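Local coordinates for beta-galacturonidase (PDB 6NCW), which hydrolyses beta-galacturonides as a glycoside hydrolase of family 2, and may share the beta-glucuronidase activity generally assigned to its relatives, at residues Ser51-Ala56 with Ala116-Gly121; Cys42-Pro47 with Gln133-Ile138. All blocks are in the same frame, centred on the assembly; numbering follows the deposited sequence.

Contact 1. Residues Ser51-Ala56 with Ala116-Gly121; sequences SYRGQA and ADNSFG
The backbone O of Gly-54 draws Asn-118 N to 3.2 Å and the CA-H of Asp-117, while the N of the same glycine gives an almost straight bond of 2.9 Å to Asn-118 OD1. Asn-118 thus answers both polar atoms of Gly-54, one with its main chain and one with its side chain. This works because its CG stands between the backbone N and the carbonyl carbon (chi1 69°), which turns the amide oxygen back to Gly-54. Beyond it, where strand 55-63 begins and 109-117 ends, Ala-56 and Ala-116 form an antiparallel hydrogen-bonded pair, with Ala-56 N to Ala-116 O at 2.8 Å, and Gln-55 faces Asp-117 in a non-hydrogen-bonded one. A water joins Gln-55 NE2 to Asp-117 OD2, and Asp-117 OD1 takes both N and OG of Ser-119, closing an Asx turn. On the loop side, Arg-53 bends at chi3 and lays its guanidinium flat over one face of Phe-120, centres 4.3 Å apart and planes at 13°. Its NH1 meets Asn-118 O at 2.9 Å in the guanidinium plane, and NH1 and NH2 also bond Ser-134 O and Gln-133 OE1, respectively. Stack and bonds together probably limit rotation of the guanidinium, while one main-chain bond and the side-chain bonds of Asn-118 and Arg-53 carry the pairing into the loops at the ends of two central strands of the six-stranded sheet.

Contact 2. Residues Cys42-Pro47 with Gln133-Ile138; sequences CWENYP and QSYGGI
Two hydrogen bonds bind Gly-136 from both of its polar ends. Trp-43 N reaches Gly-136 O at 2.9 Å, and Gly-136 N points almost straight (172°) at Glu-44 OE1, 3.0 Å away, on the syn lone pair of the carboxylate. Glu-44 gets there by a bend at chi2 (89°) that swings its carboxylate out from the short 3-10 turn 43-45 toward Gly-136 N. Face contact comes next: Gly-136 CA sits above the six-membered ring of Trp-43, 3.4 Å from its centroid and almost on the ring normal, a tight CH-pi contact of the glycine backbone on the indole. Around Tyr-135 the contacts are of a different kind. Glu-44 OE1 lies 3.5 Å from Tyr-135 CD2 at the ring edge, the carboxylate standing nearly upright to the ring at 84°, while Cys-42 SG packs 3.7 Å from Tyr-135 CB and makes an oblique sulfur-aromatic contact with the ring. Tyr-135 OH turns elsewhere, to Asp-280. The touching residues are all buried, so the carboxylate of Glu-44 is a polar group held inside the protein; its bond from a backbone N-H would probably help to offset the cost of burying its charge, and it ties the turn after strand 35-39 to the loop before strand 142-147.

In the fold
Contact 1 is nested inside the chain loop that contact 2 closes, and their centres are about 9 Å apart. They touch directly: Trp-43 NE1 lies 2.8 Å from Tyr-52 O, a probable hydrogen bond, and Asn-118 CB packs 3.1 Å from Tyr-135 O, so both segments of contact 1 meet contact 2. The indole of Trp-43 also packs on Ala-56 and Ala-116, seating contact 2 against this end of the strand pair. Both contacts lie near, but not in, the galacturonate site: the side chains of Phe-120 and Ser-134 are about 11 and 10 Å from that of Asp-131, a residue of that site, and the side chain of Ser-134 is about 12 Å from a bound glycerol.

Contact 1. Residues Ser51-Ala56 with Ala116-Gly121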
ATOM      1  N   SER A  51       6.803  20.888  -8.541  1.00 22.24           N
ATOM      2  CA  SER A  51       6.403  20.819  -9.950  1.00 24.03           C
ATOM      3  C   SER A  51       6.980  21.941 -10.824  1.00 27.47           C
ATOM      4  O   SER A  51       6.490  22.148 -11.935  1.00 29.75           O
ATOM      5  CB  SER A  51       4.881  20.845 -10.082  1.00 23.99           C
ATOM      6  OG  SER A  51       4.290  19.699  -9.494  1.00 31.00           O
ATOM      7  N   TYR A  52       8.011  22.656 -10.376  1.00 25.40           N
ATOM      8  CA  TYR A  52       8.453  23.849 -11.102  1.00 24.61           C
ATOM      9  C   TYR A  52       9.401  23.497 -12.257  1.00 25.81           C
ATOM     10  O   TYR A  52      10.463  22.892 -12.048  1.00 21.23           O
ATOM     11  CB  TYR A  52       9.133  24.833 -10.152  1.00 23.01           C
ATOM     12  CG  TYR A  52       9.589  26.081 -10.856  1.00 21.96           C
ATOM     13  CD1 TYR A  52       8.662  27.021 -11.292  1.00 26.52           C
ATOM     14  CD2 TYR A  52      10.930  26.317 -11.105  1.00 21.73           C
ATOM     15  CE1 TYR A  52       9.049  28.161 -11.948  1.00 23.53           C
ATOM     16  CE2 TYR A  52      11.331  27.471 -11.780  1.00 23.43           C
ATOM     17  CZ  TYR A  52      10.377  28.382 -12.197  1.00 24.18           C
ATOM     18  OH  TYR A  52      10.739  29.533 -12.862  1.00 24.30           O
ATOM     19  N   ARG A  53       9.037  23.917 -13.470  1.00 23.24           N
ATOM     20  CA  ARG A  53       9.934  23.864 -14.624  1.00 27.93           C
ATOM     21  C   ARG A  53      10.125  25.277 -15.159  1.00 21.80           C
ATOM     22  O   ARG A  53       9.144  25.971 -15.453  1.00 21.52           O
ATOM     23  CB  ARG A  53       9.405  22.946 -15.737  1.00 23.73           C
ATOM     24  CG  ARG A  53      10.422  22.854 -16.873  1.00 24.92           C
ATOM     25  CD  ARG A  53      10.417  21.560 -17.641  1.00 24.61           C
ATOM     26  NE  ARG A  53      10.080  20.372 -16.841  1.00 25.32           N
ATOM     27  CZ  ARG A  53      10.958  19.474 -16.391  1.00 27.84           C
ATOM     28  NH1 ARG A  53      12.258  19.613 -16.617  1.00 21.40           N
ATOM     29  NH2 ARG A  53      10.527  18.423 -15.710  1.00 30.04           N
ATOM     30  N   GLY A  54      11.377  25.700 -15.269  1.00 20.90           N
ATOM     31  CA  GLY A  54      11.684  27.086 -15.589  1.00 24.18           C
ATOM     32  C   GLY A  54      13.083  27.439 -15.115  1.00 23.58           C
ATOM     33  O   GLY A  54      13.912  26.563 -14.896  1.00 21.81           O
ATOM     34  N   GLN A  55      13.314  28.741 -14.961  1.00 19.44           N
ATOM     35  CA  GLN A  55      14.541  29.287 -14.393  1.00 19.19           C
ATOM     36  C   GLN A  55      14.385  29.563 -12.905  1.00 19.31           C
ATOM     37  O   GLN A  55      13.306  29.926 -12.429  1.00 18.28           O
ATOM     38  CB  GLN A  55      14.928  30.609 -15.062  1.00 25.40           C
ATOM     39  CG  GLN A  55      15.140  30.561 -16.559  1.00 24.78           C
ATOM     40  CD  GLN A  55      15.414  31.946 -17.102  1.00 36.22           C
ATOM     41  OE1 GLN A  55      14.693  32.890 -16.783  1.00 32.02           O
ATOM     42  NE2 GLN A  55      16.468  32.082 -17.901  1.00 32.01           N
ATOM     43  N   ALA A  56      15.495  29.457 -12.185  1.00 18.00           N
ATOM     44  CA  ALA A  56      15.529  29.869 -10.793  1.00 24.25           C
ATOM     45  C   ALA A  56      16.925  30.389 -10.479  1.00 21.96           C
ATOM     46  O   ALA A  56      17.884  30.093 -11.190  1.00 23.86           O
ATOM     47  CB  ALA A  56      15.143  28.720  -9.864  1.00 20.04           C
ATOM     48  N   ALA A 116      19.876  28.627 -12.788  1.00 24.08           N
ATOM     49  CA  ALA A 116      19.670  27.258 -13.247  1.00 23.06           C
ATOM     50  C   ALA A 116      18.341  27.170 -13.968  1.00 24.05           C
ATOM     51  O   ALA A 116      17.359  27.796 -13.557  1.00 26.75           O
ATOM     52  CB  ALA A 116      19.685  26.264 -12.083  1.00 18.52           C
ATOM     53  N   ASP A 117      18.305  26.359 -15.019  1.00 24.55           N
ATOM     54  CA  ASP A 117      17.155  26.263 -15.899  1.00 22.68           C
ATOM     55  C   ASP A 117      16.970  24.807 -16.316  1.00 21.89           C
ATOM     56  O   ASP A 117      17.914  24.195 -16.816  1.00 22.13           O
ATOM     57  CB  ASP A 117      17.373  27.154 -17.126  1.00 21.30           C
ATOM     58  CG  ASP A 117      16.171  27.212 -18.028  1.00 27.07           C
ATOM     59  OD1 ASP A 117      15.100  26.657 -17.659  1.00 27.80           O
ATOM     60  OD2 ASP A 117      16.293  27.825 -19.107  1.00 31.18           O
ATOM     61  N   ASN A 118      15.768  24.257 -16.101  1.00 23.96           N
ATOM     62  CA  ASN A 118      15.441  22.897 -16.533  1.00 25.82           C
ATOM     63  C   ASN A 118      14.355  22.869 -17.614  1.00 25.56           C
ATOM     64  O   ASN A 118      13.760  21.809 -17.873  1.00 24.81           O
ATOM     65  CB  ASN A 118      15.056  22.019 -15.324  1.00 21.88           C
ATOM     66  CG  ASN A 118      13.725  22.399 -14.681  1.00 23.98           C
ATOM     67  OD1 ASN A 118      13.094  23.401 -15.029  1.00 26.70           O
ATOM     68  ND2 ASN A 118      13.303  21.591 -13.707  1.00 21.61           N
ATOM     69  N   SER A 119      14.099  24.008 -18.257  1.00 25.97           N
ATOM     70  CA  SER A 119      13.117  24.089 -19.333  1.00 21.55           C
ATOM     71  C   SER A 119      13.462  23.140 -20.471  1.00 24.73           C
ATOM     72  O   SER A 119      14.633  22.917 -20.793  1.00 22.89           O
ATOM     73  CB  SER A 119      13.049  25.510 -19.905  1.00 23.22           C
ATOM     74  OG  SER A 119      12.656  26.454 -18.923  1.00 31.10           O
ATOM     75  N   PHE A 120      12.423  22.601 -21.102  1.00 24.73           N
ATOM     76  CA  PHE A 120      12.567  21.912 -22.377  1.00 24.83           C
ATOM     77  C   PHE A 120      12.299  22.892 -23.515  1.00 24.70           C
ATOM     78  O   PHE A 120      11.555  23.863 -23.357  1.00 27.64           O
ATOM     79  CB  PHE A 120      11.586  20.740 -22.491  1.00 23.31           C
ATOM     80  CG  PHE A 120      11.759  19.675 -21.441  1.00 24.27           C
ATOM     81  CD1 PHE A 120      13.006  19.177 -21.123  1.00 23.94           C
ATOM     82  CD2 PHE A 120      10.658  19.162 -20.794  1.00 22.09           C
ATOM     83  CE1 PHE A 120      13.138  18.178 -20.171  1.00 21.95           C
ATOM     84  CE2 PHE A 120      10.783  18.175 -19.856  1.00 21.70           C
ATOM     85  CZ  PHE A 120      12.022  17.689 -19.533  1.00 20.58           C
ATOM     86  N   GLY A 121      12.875  22.605 -24.676  1.00 25.38           N
ATOM     87  CA  GLY A 121      12.663  23.421 -25.847  1.00 27.78           C
ATOM     88  C   GLY A 121      13.805  23.324 -26.839  1.00 29.62           C
ATOM     89  O   GLY A 121      14.734  22.529 -26.673  1.00 26.55           O
TER
HETATM   90  O   HOH W   1      18.246  29.655 -19.037  1.00 34.28           O

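Contact 2. Residues Cys42-Pro47 with Gln133-Ile138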
ATOM      1  N   CYS A  42      18.064  19.476  -5.606  1.00 20.21           N
ATOM      2  CA  CYS A  42      17.170  19.676  -6.741  1.00 19.39           C
ATOM      3  C   CYS A  42      15.922  20.369  -6.238  1.00 21.43           C
ATOM      4  O   CYS A  42      15.369  19.966  -5.210  1.00 19.53           O
ATOM      5  CB  CYS A  42      16.791  18.347  -7.407  1.00 19.16           C
ATOM      6  SG  CYS A  42      18.205  17.532  -8.135  1.00 22.94           S
ATOM      7  N   TRP A  43      15.464  21.395  -6.961  1.00 19.25           N
ATOM      8  CA  TRP A  43      14.344  22.131  -6.393  1.00 20.01           C
ATOM      9  C   TRP A  43      13.033  21.364  -6.479  1.00 18.74           C
ATOM     10  O   TRP A  43      12.070  21.755  -5.817  1.00 18.25           O
ATOM     11  CB  TRP A  43      14.198  23.507  -7.043  1.00 17.37           C
ATOM     12  CG  TRP A  43      13.789  23.520  -8.471  1.00 17.33           C
ATOM     13  CD1 TRP A  43      12.656  22.960  -9.026  1.00 20.72           C
ATOM     14  CD2 TRP A  43      14.492  24.149  -9.538  1.00 15.91           C
ATOM     15  NE1 TRP A  43      12.625  23.211 -10.377  1.00 18.42           N
ATOM     16  CE2 TRP A  43      13.738  23.938 -10.720  1.00 19.87           C
ATOM     17  CE3 TRP A  43      15.703  24.863  -9.618  1.00 16.86           C
ATOM     18  CZ2 TRP A  43      14.153  24.421 -11.975  1.00 18.04           C
ATOM     19  CZ3 TRP A  43      16.114  25.343 -10.862  1.00 17.31           C
ATOM     20  CH2 TRP A  43      15.337  25.114 -12.026  1.00 19.92           C
ATOM     21  N   GLU A  44      12.974  20.269  -7.243  1.00 24.02           N
ATOM     22  CA  GLU A  44      11.773  19.438  -7.220  1.00 18.38           C
ATOM     23  C   GLU A  44      11.568  18.780  -5.864  1.00 21.67           C
ATOM     24  O   GLU A  44      10.469  18.306  -5.573  1.00 20.53           O
ATOM     25  CB  GLU A  44      11.826  18.371  -8.318  1.00 24.70           C
ATOM     26  CG  GLU A  44      11.562  18.928  -9.712  1.00 25.20           C
ATOM     27  CD  GLU A  44      12.832  19.400 -10.413  1.00 25.54           C
ATOM     28  OE1 GLU A  44      13.881  19.597  -9.738  1.00 25.15           O
ATOM     29  OE2 GLU A  44      12.788  19.562 -11.654  1.00 25.57           O
ATOM     30  N   ASN A  45      12.587  18.766  -5.026  1.00 21.39           N
ATOM     31  CA  ASN A  45      12.486  18.286  -3.662  1.00 21.12           C
ATOM     32  C   ASN A  45      12.156  19.389  -2.666  1.00 26.03           C
ATOM     33  O   ASN A  45      11.949  19.079  -1.486  1.00 22.40           O
ATOM     34  CB  ASN A  45      13.804  17.602  -3.288  1.00 21.58           C
ATOM     35  CG  ASN A  45      14.163  16.510  -4.275  1.00 22.01           C
ATOM     36  OD1 ASN A  45      15.285  16.450  -4.770  1.00 18.98           O
ATOM     37  ND2 ASN A  45      13.170  15.659  -4.608  1.00 20.74           N
ATOM     38  N   TYR A  46      12.111  20.678  -3.107  1.00 19.56           N
ATOM     39  CA  TYR A  46      11.675  21.654  -2.105  1.00 21.65           C
ATOM     40  C   TYR A  46      10.160  21.789  -2.169  1.00 22.69           C
ATOM     41  O   TYR A  46       9.589  21.793  -3.264  1.00 22.31           O
ATOM     42  CB  TYR A  46      12.304  23.039  -2.324  1.00 16.33           C
ATOM     43  CG  TYR A  46      13.753  23.073  -2.743  1.00 20.52           C
ATOM     44  CD1 TYR A  46      14.244  24.170  -3.442  1.00 21.19           C
ATOM     45  CD2 TYR A  46      14.649  22.038  -2.425  1.00 20.12           C
ATOM     46  CE1 TYR A  46      15.561  24.237  -3.841  1.00 18.30           C
ATOM     47  CE2 TYR A  46      15.997  22.099  -2.822  1.00 18.98           C
ATOM     48  CZ  TYR A  46      16.435  23.212  -3.527  1.00 23.04           C
ATOM     49  OH  TYR A  46      17.743  23.324  -3.945  1.00 21.08           O
ATOM     50  N   PRO A  47       9.491  21.886  -1.017  1.00 21.08           N
ATOM     51  CA  PRO A  47       8.018  21.888  -1.020  1.00 21.19           C
ATOM     52  C   PRO A  47       7.347  22.813  -2.041  1.00 22.78           C
ATOM     53  O   PRO A  47       6.384  22.386  -2.683  1.00 23.13           O
ATOM     54  CB  PRO A  47       7.705  22.289   0.425  1.00 22.68           C
ATOM     55  CG  PRO A  47       8.778  21.596   1.193  1.00 24.41           C
ATOM     56  CD  PRO A  47      10.028  21.779   0.352  1.00 19.55           C
ATOM     57  N   GLN A 133      13.718  11.941 -15.337  1.00 17.47           N
ATOM     58  CA  GLN A 133      13.404  13.328 -15.006  1.00 20.20           C
ATOM     59  C   GLN A 133      14.609  14.228 -15.265  1.00 22.72           C
ATOM     60  O   GLN A 133      15.748  13.853 -14.966  1.00 20.85           O
ATOM     61  CB  GLN A 133      12.963  13.440 -13.541  1.00 19.38           C
ATOM     62  CG  GLN A 133      12.665  14.883 -13.055  1.00 24.70           C
ATOM     63  CD  GLN A 133      11.480  15.521 -13.777  1.00 26.37           C
ATOM     64  OE1 GLN A 133      11.583  15.946 -14.929  1.00 27.96           O
ATOM     65  NE2 GLN A 133      10.349  15.577 -13.102  1.00 33.31           N
ATOM     66  N   SER A 134      14.357  15.412 -15.845  1.00 21.18           N
ATOM     67  CA  SER A 134      15.366  16.482 -15.946  1.00 19.25           C
ATOM     68  C   SER A 134      15.108  17.454 -14.806  1.00 23.53           C
ATOM     69  O   SER A 134      14.203  18.287 -14.895  1.00 24.59           O
ATOM     70  CB  SER A 134      15.292  17.212 -17.287  1.00 19.52           C
ATOM     71  OG  SER A 134      15.785  16.393 -18.329  1.00 22.48           O
ATOM     72  N   TYR A 135      15.904  17.358 -13.735  1.00 20.70           N
ATOM     73  CA  TYR A 135      15.672  18.158 -12.545  1.00 18.13           C
ATOM     74  C   TYR A 135      16.184  19.586 -12.762  1.00 16.05           C
ATOM     75  O   TYR A 135      16.773  19.910 -13.783  1.00 17.74           O
ATOM     76  CB  TYR A 135      16.328  17.507 -11.321  1.00 20.04           C
ATOM     77  CG  TYR A 135      15.673  16.186 -10.886  1.00 20.39           C
ATOM     78  CD1 TYR A 135      16.142  14.948 -11.342  1.00 20.55           C
ATOM     79  CD2 TYR A 135      14.562  16.189 -10.044  1.00 22.50           C
ATOM     80  CE1 TYR A 135      15.509  13.737 -10.942  1.00 20.38           C
ATOM     81  CE2 TYR A 135      13.948  15.013  -9.637  1.00 19.56           C
ATOM     82  CZ  TYR A 135      14.415  13.793 -10.093  1.00 22.11           C
ATOM     83  OH  TYR A 135      13.761  12.648  -9.678  1.00 22.89           O
ATOM     84  N   GLY A 136      15.912  20.453 -11.804  1.00 18.73           N
ATOM     85  CA  GLY A 136      16.467  21.802 -11.799  1.00 18.78           C
ATOM     86  C   GLY A 136      17.265  22.009 -10.529  1.00 19.62           C
ATOM     87  O   GLY A 136      16.841  21.591  -9.450  1.00 19.70           O
ATOM     88  N   GLY A 137      18.425  22.646 -10.666  1.00 21.14           N
ATOM     89  CA  GLY A 137      19.162  23.044  -9.486  1.00 18.87           C
ATOM     90  C   GLY A 137      20.649  22.802  -9.568  1.00 17.86           C
ATOM     91  O   GLY A 137      21.167  22.326 -10.585  1.00 20.31           O
ATOM     92  N   ILE A 138      21.350  23.153  -8.496  1.00 18.28           N
ATOM     93  CA  ILE A 138      22.782  22.895  -8.381  1.00 18.33           C
ATOM     94  C   ILE A 138      22.881  21.512  -7.750  1.00 20.32           C
ATOM     95  O   ILE A 138      22.956  21.367  -6.524  1.00 20.76           O
ATOM     96  CB  ILE A 138      23.499  23.965  -7.557  1.00 19.30           C
ATOM     97  CG1 ILE A 138      23.116  25.375  -8.049  1.00 20.77           C
ATOM     98  CG2 ILE A 138      24.996  23.745  -7.609  1.00 15.34           C
ATOM     99  CD1 ILE A 138      23.913  26.503  -7.372  1.00 22.86           C
TER